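Local coordinates for alpha-rhamnosidase (Dictyoglomus thermophilum, PDB 6I60), which probably catalyses the hydrolysis of terminal non-reducing alpha-L-rhamnose residues in alpha-L-rhamnosides, at residues A197-Y202 against K225-T230; L169-A174 against V255-Y260; V898-E903 against L921-K926. All blocks are in the same frame, centred on the assembly; numbering follows the deposited sequence.

Contacts 1 and 2 lie near each other without touching in the beta-rich region before the helical catalytic domain, their nearest atoms about 6 Å apart and their centres about 17 Å apart, whereas contact 3 sits on the far side of the chain's centre, about 57 Å from contact 1 and 63 Å from contact 2, centre to centre. Along the chain, contact 1 is nested inside the loop that contact 2 closes; contact 3 follows much later, near the C-terminus. Strands 171-184 (contact 2) and 201-206 (contact 1) both pair with strand 242-250, which links the first two contacts. In sequence the six-hairpin glycosidase domain comes between, so the contacts belong to beta regions that precede and follow it.

Contact 1: residues A197-Y202 against K225-T230; sequences AGLGLY and KRVLYT
Val227 and Leu199 reach toward each other tip to tip across a buried apolar seam. From its CB, which is aimed at 197-202, Val227 divides into two methyls with separate partners. Val227 CG1, anti to the backbone N (chi1 175°), lies 3.7 Å from Leu199 CD2 and 4.0 Å from Ala197 CB. The other methyl, Val227 CG2, meets Leu199 CD1 at 4.0 Å. A branched valine thus answers a forked leucine methyl for methyl, while the small Ala197 lets the next part of the chain come close: its CB is 3.6 Å from Tyr229 CB. Both segments belong to the alpha-L-rhamnosidase N-terminal domain, where strands 189-199 and 226-233 are antiparallel neighbours in a mixed sheet. Here their short axes have splayed to 115°, and side chains, not backbone bonds, carry the contact. The first strand then breaks at a classic beta bulge, in which Gly200 and Leu201 both face Gly250. Gly198 suits this bend because a CB there would run into Tyr202 CB. Beyond the bulge, the Tyr202 ring brings its OH to within 3.2 Å of Thr230 CB, with Thr230 OG1 near the ring plane at its edge. Both hydroxyls are hydrogen-bonded to OD2 of Asp217, which ties the two buried polar tips together. The Tyr229 ring is directed out of the seam, and its OH is hydrogen-bonded to Asp47 OD1 and Leu139 N.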
# COMPACT_ATOMS: atom_id res chain seq x y z
N ALA A 197 -2.62 14.20 -17.85
CA ALA A 197 -3.61 13.69 -16.89
C ALA A 197 -4.81 13.24 -17.72
O ALA A 197 -5.70 14.04 -18.03
CB ALA A 197 -3.99 14.74 -15.85
N GLY A 198 -4.82 11.97 -18.09
CA GLY A 198 -5.93 11.41 -18.84
C GLY A 198 -6.94 10.71 -17.94
O GLY A 198 -6.63 9.69 -17.34
N LEU A 199 -8.14 11.27 -17.85
CA LEU A 199 -9.18 10.75 -16.97
C LEU A 199 -10.12 9.84 -17.76
O LEU A 199 -10.52 10.18 -18.88
CB LEU A 199 -9.96 11.89 -16.33
CG LEU A 199 -9.17 12.80 -15.38
CD1 LEU A 199 -10.11 13.51 -14.43
CD2 LEU A 199 -8.13 12.00 -14.61
N GLY A 200 -10.45 8.69 -17.19
CA GLY A 200 -9.91 8.26 -15.90
C GLY A 200 -8.63 7.46 -16.05
O GLY A 200 -7.83 7.37 -15.12
N LEU A 201 -8.45 6.88 -17.24
CA LEU A 201 -7.25 6.14 -17.58
C LEU A 201 -6.76 6.60 -18.95
O LEU A 201 -7.52 7.15 -19.75
CB LEU A 201 -7.50 4.62 -17.59
CG LEU A 201 -8.05 4.02 -16.30
CD1 LEU A 201 -8.52 2.59 -16.51
CD2 LEU A 201 -7.00 4.09 -15.19
N TYR A 202 -5.47 6.38 -19.21
CA TYR A 202 -4.88 6.83 -20.46
C TYR A 202 -3.70 5.95 -20.83
O TYR A 202 -3.16 5.21 -20.01
CB TYR A 202 -4.44 8.30 -20.38
CG TYR A 202 -3.18 8.52 -19.56
CD1 TYR A 202 -3.26 8.74 -18.20
CD2 TYR A 202 -1.93 8.51 -20.16
CE1 TYR A 202 -2.12 8.94 -17.44
CE2 TYR A 202 -0.78 8.70 -19.41
CZ TYR A 202 -0.88 8.92 -18.05
OH TYR A 202 0.25 9.12 -17.30
N LYS A 225 -11.83 16.91 -6.36
CA LYS A 225 -10.97 17.63 -5.43
C LYS A 225 -9.51 17.66 -5.84
O LYS A 225 -8.78 18.58 -5.46
CB LYS A 225 -11.09 17.03 -4.02
CG LYS A 225 -12.41 17.31 -3.33
CD LYS A 225 -12.21 18.15 -2.08
CE LYS A 225 -13.54 18.66 -1.53
NZ LYS A 225 -13.44 20.06 -1.02
N ARG A 226 -9.05 16.67 -6.61
CA ARG A 226 -7.65 16.62 -7.01
C ARG A 226 -7.49 15.60 -8.13
O ARG A 226 -8.13 14.55 -8.12
CB ARG A 226 -6.75 16.24 -5.82
CG ARG A 226 -5.56 15.38 -6.18
CD ARG A 226 -4.63 15.26 -5.00
NE ARG A 226 -5.37 14.87 -3.81
CZ ARG A 226 -5.03 13.87 -3.01
NH1 ARG A 226 -3.95 13.15 -3.26
NH2 ARG A 226 -5.79 13.59 -1.96
N VAL A 227 -6.64 15.94 -9.10
CA VAL A 227 -6.31 15.06 -10.22
C VAL A 227 -4.79 14.95 -10.29
O VAL A 227 -4.11 15.95 -10.54
CB VAL A 227 -6.88 15.57 -11.55
CG1 VAL A 227 -6.41 14.68 -12.70
CG2 VAL A 227 -8.40 15.63 -11.50
N LEU A 228 -4.26 13.74 -10.08
CA LEU A 228 -2.82 13.53 -10.13
C LEU A 228 -2.39 13.34 -11.58
O LEU A 228 -2.81 12.38 -12.24
CB LEU A 228 -2.43 12.31 -9.30
CG LEU A 228 -3.06 12.16 -7.92
CD1 LEU A 228 -2.86 10.75 -7.40
CD2 LEU A 228 -2.48 13.18 -6.96
N TYR A 229 -1.55 14.24 -12.08
CA TYR A 229 -0.99 14.12 -13.41
C TYR A 229 0.38 13.46 -13.34
O TYR A 229 1.07 13.52 -12.32
CB TYR A 229 -0.89 15.49 -14.10
CG TYR A 229 0.17 16.41 -13.55
CD1 TYR A 229 -0.08 17.22 -12.46
CD2 TYR A 229 1.43 16.47 -14.14
CE1 TYR A 229 0.89 18.07 -11.95
CE2 TYR A 229 2.41 17.31 -13.64
CZ TYR A 229 2.13 18.11 -12.55
OH TYR A 229 3.10 18.95 -12.05
N THR A 230 0.77 12.83 -14.44
CA THR A 230 2.05 12.14 -14.55
C THR A 230 2.95 12.87 -15.54
O THR A 230 2.49 13.33 -16.59
CB THR A 230 1.85 10.69 -14.98
OG1 THR A 230 0.90 10.05 -14.12
CG2 THR A 230 3.17 9.92 -14.93

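Contact 2: residues L169-A174 against V255-Y260; sequences LNYTIA and VKEYGY
Glu257 lies across the start of strand 171-184, its carboxylate reaching the backbone between Tyr171 and Thr172. The arrangement is a loop docked on a strand: 255-260 belongs to the connection between strands 242-250 and 264-273, and it curls into a turn with the paired bonds of a Schellman motif, Gly259 N to Lys256 O and Tyr260 N to Val255 O. Gly259 suits that turn, since a CB at its positive phi would jam against the preceding carbonyl oxygen. Tyr171 and Ile173 bond their backbones to Tyr160 and Glu158 of strand 157-160, and Glu257 takes the intervening N-H. Glu257 OE1 accepts from Thr172 N at 2.8 Å, nearly straight at 166°, on the syn side and slightly out of the carboxylate plane. CG sits between the backbone N and the carbonyl carbon (chi1 51°), and a bend at chi2 then brings the acid to the strand. The carboxylate stands almost upright to the Tyr171 ring, their planes 85° apart, with Glu257 OE2 3.8 Å from Tyr171 CD1. On the loop's own side, Glu257 CG rests over the centre of the Tyr258 ring. An alanine here, lacking CG and the carboxylate, would probably leave Thr172 N-H without this acceptor and a gap over the Tyr258 ring. The Thr172 and Glu257 side chains run alongside one another, pointing opposite ways, while the threonine crosses Lys256 so that Thr172 OG1 comes 3.9 Å from Lys256 CB. On the loop, Val255 CG1 lies 3.7 Å from the carbonyl oxygen of the same threonine, Thr172 O.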
# COMPACT_ATOMS: atom_id res chain seq x y z
N LEU A 169 -26.78 0.68 -7.87
CA LEU A 169 -26.21 1.61 -8.83
C LEU A 169 -26.26 1.02 -10.24
O LEU A 169 -26.53 -0.16 -10.45
CB LEU A 169 -24.76 1.95 -8.45
CG LEU A 169 -24.50 2.99 -7.36
CD1 LEU A 169 -25.19 4.31 -7.69
CD2 LEU A 169 -24.92 2.49 -5.99
N ASN A 170 -26.00 1.88 -11.22
CA ASN A 170 -25.89 1.49 -12.61
C ASN A 170 -24.48 1.81 -13.10
O ASN A 170 -23.70 2.48 -12.43
CB ASN A 170 -26.94 2.18 -13.48
CG ASN A 170 -26.84 3.69 -13.42
OD1 ASN A 170 -26.25 4.25 -12.49
ND2 ASN A 170 -27.40 4.36 -14.42
N TYR A 171 -24.16 1.32 -14.30
CA TYR A 171 -22.83 1.46 -14.87
C TYR A 171 -22.94 2.09 -16.25
O TYR A 171 -23.45 1.46 -17.18
CB TYR A 171 -22.11 0.11 -14.94
CG TYR A 171 -22.10 -0.64 -13.63
CD1 TYR A 171 -21.06 -0.48 -12.72
CD2 TYR A 171 -23.13 -1.50 -13.29
CE1 TYR A 171 -21.05 -1.16 -11.51
CE2 TYR A 171 -23.13 -2.19 -12.09
CZ TYR A 171 -22.09 -2.02 -11.21
OH TYR A 171 -22.08 -2.70 -10.01
N THR A 172 -22.48 3.34 -16.38
CA THR A 172 -22.44 4.04 -17.65
C THR A 172 -21.03 3.90 -18.21
O THR A 172 -20.09 4.54 -17.73
CB THR A 172 -22.82 5.51 -17.49
OG1 THR A 172 -23.82 5.64 -16.47
CG2 THR A 172 -23.36 6.07 -18.79
N ILE A 173 -20.88 3.05 -19.23
CA ILE A 173 -19.58 2.73 -19.81
C ILE A 173 -19.47 3.46 -21.15
O ILE A 173 -20.17 3.12 -22.11
CB ILE A 173 -19.39 1.22 -19.98
CG1 ILE A 173 -19.36 0.52 -18.62
CG2 ILE A 173 -18.11 0.93 -20.76
CD1 ILE A 173 -20.29 -0.66 -18.52
N ALA A 174 -18.58 4.45 -21.21
CA ALA A 174 -18.29 5.14 -22.45
C ALA A 174 -17.29 4.35 -23.28
O ALA A 174 -16.77 3.31 -22.86
CB ALA A 174 -17.78 6.55 -22.17
N VAL A 255 -16.46 7.95 -14.06
CA VAL A 255 -17.70 7.50 -14.67
C VAL A 255 -18.87 8.25 -14.05
O VAL A 255 -18.76 8.82 -12.96
CB VAL A 255 -17.90 5.97 -14.53
CG1 VAL A 255 -17.12 5.23 -15.62
CG2 VAL A 255 -17.47 5.51 -13.16
N LYS A 256 -20.00 8.23 -14.75
CA LYS A 256 -21.15 9.04 -14.34
C LYS A 256 -21.77 8.53 -13.05
O LYS A 256 -22.40 9.31 -12.32
CB LYS A 256 -22.19 9.06 -15.46
CG LYS A 256 -22.27 10.39 -16.20
CD LYS A 256 -23.39 11.26 -15.65
CE LYS A 256 -24.60 11.25 -16.58
NZ LYS A 256 -25.79 11.89 -15.94
N GLU A 257 -21.63 7.24 -12.74
CA GLU A 257 -22.27 6.69 -11.55
C GLU A 257 -21.70 7.28 -10.27
O GLU A 257 -22.43 7.45 -9.28
CB GLU A 257 -22.16 5.17 -11.54
CG GLU A 257 -20.75 4.65 -11.75
CD GLU A 257 -20.57 3.96 -13.09
OE1 GLU A 257 -21.32 4.29 -14.03
OE2 GLU A 257 -19.69 3.08 -13.20
N TYR A 258 -20.40 7.60 -10.25
CA TYR A 258 -19.76 8.17 -9.08
C TYR A 258 -19.80 9.69 -9.08
O TYR A 258 -19.15 10.31 -8.22
CB TYR A 258 -18.31 7.69 -8.99
CG TYR A 258 -18.17 6.18 -9.00
CD1 TYR A 258 -19.09 5.37 -8.35
CD2 TYR A 258 -17.11 5.57 -9.67
CE1 TYR A 258 -18.96 4.00 -8.37
CE2 TYR A 258 -16.98 4.20 -9.69
CZ TYR A 258 -17.91 3.41 -9.03
OH TYR A 258 -17.78 2.04 -9.05
N GLY A 259 -20.53 10.30 -10.00
CA GLY A 259 -20.64 11.75 -10.05
C GLY A 259 -19.62 12.44 -10.91
O GLY A 259 -19.21 13.56 -10.60
N TYR A 260 -19.18 11.81 -12.00
CA TYR A 260 -18.19 12.38 -12.90
C TYR A 260 -18.76 12.48 -14.31
O TYR A 260 -19.92 12.15 -14.56
CB TYR A 260 -16.90 11.54 -12.88
CG TYR A 260 -16.25 11.46 -11.52
CD1 TYR A 260 -15.90 12.61 -10.82
CD2 TYR A 260 -15.98 10.22 -10.93
CE1 TYR A 260 -15.30 12.53 -9.57
CE2 TYR A 260 -15.38 10.14 -9.69
CZ TYR A 260 -15.05 11.30 -9.01
OH TYR A 260 -14.45 11.22 -7.78

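Contact 3: residues V898-E903 against L921-K926; sequences VPKLFE and LEENEK
Lys900 NZ makes the shortest polar bond here, a salt bridge to Glu923 OE2 at 2.9 Å. The ammonium meets the anti lone pair of that oxygen, the one directed away from OE1, and the two side chains cross at about a right angle. OE1 is occupied by the hydroxyl of Tyr915, so the glutamate is held at both oxygens and its carboxylate cannot easily turn. A second acid lies close by: Glu925 OE2 is 4.1 Å from Lys900 NZ, too far for a salt bridge but near enough that its charge probably steadies the ammonium. Lysine suits the place because its long chain can run along the turn backbone and still bring NZ to the acid. Lys900 CG passes 3.5 Å from Lys926 O and Lys900 CE 3.5 Å from Glu925 C, and the bend at chi3 (-82°) then directs NZ to the carboxylate. The backbone of the same residue closes the contact, as Lys900 N donates to Lys926 O, 3.2 Å away. Within the turn, Glu925 adopts positive phi, and Asn924 OD1 receives Tyr927 N together with a weak bond from Lys926 N; a short amide is well placed to fold back in this way. These residues connect strands 922-923 and 927-932, an antiparallel hairpin whose second strand pairs with 893-899. On the inner side, Val898 touches Met884 and Met941 from strands 882-888 and 935-941 of the second sheet, giving the layered packing of a C-terminal beta-sandwich, with the salt bridge at the end of strand 893-899.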
# COMPACT_ATOMS: atom_id res chain seq x y z
N VAL A 898 17.20 -11.92 25.24
CA VAL A 898 17.46 -13.36 25.20
C VAL A 898 16.55 -14.04 26.21
O VAL A 898 16.64 -13.77 27.42
CB VAL A 898 18.94 -13.66 25.48
CG1 VAL A 898 19.23 -15.13 25.22
CG2 VAL A 898 19.84 -12.78 24.62
N PRO A 899 15.65 -14.93 25.77
CA PRO A 899 14.76 -15.61 26.72
C PRO A 899 15.50 -16.69 27.50
O PRO A 899 16.26 -17.48 26.95
CB PRO A 899 13.68 -16.22 25.82
CG PRO A 899 14.37 -16.43 24.51
CD PRO A 899 15.40 -15.34 24.38
N LYS A 900 15.26 -16.71 28.81
CA LYS A 900 15.89 -17.68 29.71
C LYS A 900 15.06 -18.95 29.70
O LYS A 900 14.08 -19.09 30.44
CB LYS A 900 16.04 -17.10 31.11
CG LYS A 900 16.38 -15.62 31.15
CD LYS A 900 16.97 -15.23 32.49
CE LYS A 900 15.89 -14.99 33.52
NZ LYS A 900 16.40 -14.22 34.69
N LEU A 901 15.45 -19.90 28.85
CA LEU A 901 14.77 -21.18 28.75
C LEU A 901 15.46 -22.28 29.54
O LEU A 901 14.99 -23.43 29.53
CB LEU A 901 14.64 -21.61 27.28
CG LEU A 901 14.33 -20.50 26.28
CD1 LEU A 901 14.62 -20.95 24.86
CD2 LEU A 901 12.88 -20.03 26.41
N PHE A 902 16.55 -21.97 30.24
CA PHE A 902 17.33 -22.96 30.96
C PHE A 902 17.61 -22.47 32.38
O PHE A 902 17.75 -21.27 32.62
CB PHE A 902 18.66 -23.25 30.25
CG PHE A 902 18.52 -23.47 28.77
CD1 PHE A 902 17.70 -24.47 28.28
CD2 PHE A 902 19.22 -22.67 27.88
CE1 PHE A 902 17.58 -24.67 26.92
CE2 PHE A 902 19.10 -22.88 26.51
CZ PHE A 902 18.28 -23.87 26.03
N GLU A 903 17.68 -23.42 33.32
CA GLU A 903 17.94 -23.06 34.71
C GLU A 903 19.32 -22.45 34.87
O GLU A 903 19.49 -21.43 35.55
CB GLU A 903 17.77 -24.29 35.60
CG GLU A 903 16.35 -24.48 36.11
CD GLU A 903 16.06 -25.91 36.53
OE1 GLU A 903 16.77 -26.42 37.43
OE2 GLU A 903 15.13 -26.51 35.97
N LEU A 921 24.78 -9.19 33.46
CA LEU A 921 23.98 -8.40 32.54
C LEU A 921 22.61 -8.15 33.17
O LEU A 921 22.26 -8.74 34.19
CB LEU A 921 23.83 -9.09 31.18
CG LEU A 921 25.08 -9.20 30.31
CD1 LEU A 921 25.01 -10.41 29.40
CD2 LEU A 921 25.27 -7.93 29.49
N GLU A 922 21.84 -7.26 32.54
CA GLU A 922 20.50 -6.98 33.02
C GLU A 922 19.58 -8.18 32.77
O GLU A 922 19.77 -8.95 31.83
CB GLU A 922 19.93 -5.75 32.32
CG GLU A 922 20.75 -4.48 32.52
CD GLU A 922 20.25 -3.33 31.66
OE1 GLU A 922 21.05 -2.79 30.87
OE2 GLU A 922 19.05 -2.98 31.77
N GLU A 923 18.57 -8.32 33.63
CA GLU A 923 17.59 -9.38 33.48
C GLU A 923 16.34 -9.01 34.27
O GLU A 923 16.40 -8.23 35.23
CB GLU A 923 18.14 -10.74 33.94
CG GLU A 923 18.50 -10.81 35.41
CD GLU A 923 19.40 -11.99 35.73
OE1 GLU A 923 20.62 -11.77 35.94
OE2 GLU A 923 18.90 -13.13 35.76
N ASN A 924 15.21 -9.58 33.86
CA ASN A 924 13.92 -9.29 34.48
C ASN A 924 13.18 -10.58 34.79
O ASN A 924 11.96 -10.67 34.61
CB ASN A 924 13.08 -8.38 33.58
CG ASN A 924 12.79 -9.00 32.23
OD1 ASN A 924 13.39 -10.01 31.85
ND2 ASN A 924 11.87 -8.40 31.49
N GLU A 925 13.91 -11.60 35.23
CA GLU A 925 13.40 -12.91 35.61
C GLU A 925 12.76 -13.67 34.45
O GLU A 925 12.22 -14.76 34.66
CB GLU A 925 12.39 -12.83 36.77
CG GLU A 925 12.90 -12.04 37.99
CD GLU A 925 14.39 -12.23 38.24
OE1 GLU A 925 15.12 -11.21 38.31
OE2 GLU A 925 14.83 -13.39 38.37
N LYS A 926 12.79 -13.13 33.23
CA LYS A 926 12.23 -13.81 32.07
C LYS A 926 13.18 -13.71 30.88
O LYS A 926 13.24 -14.62 30.05
CB LYS A 926 10.85 -13.25 31.71
CG LYS A 926 9.68 -14.09 32.20
CD LYS A 926 8.46 -13.94 31.29
CE LYS A 926 7.42 -15.01 31.59
NZ LYS A 926 6.87 -15.61 30.35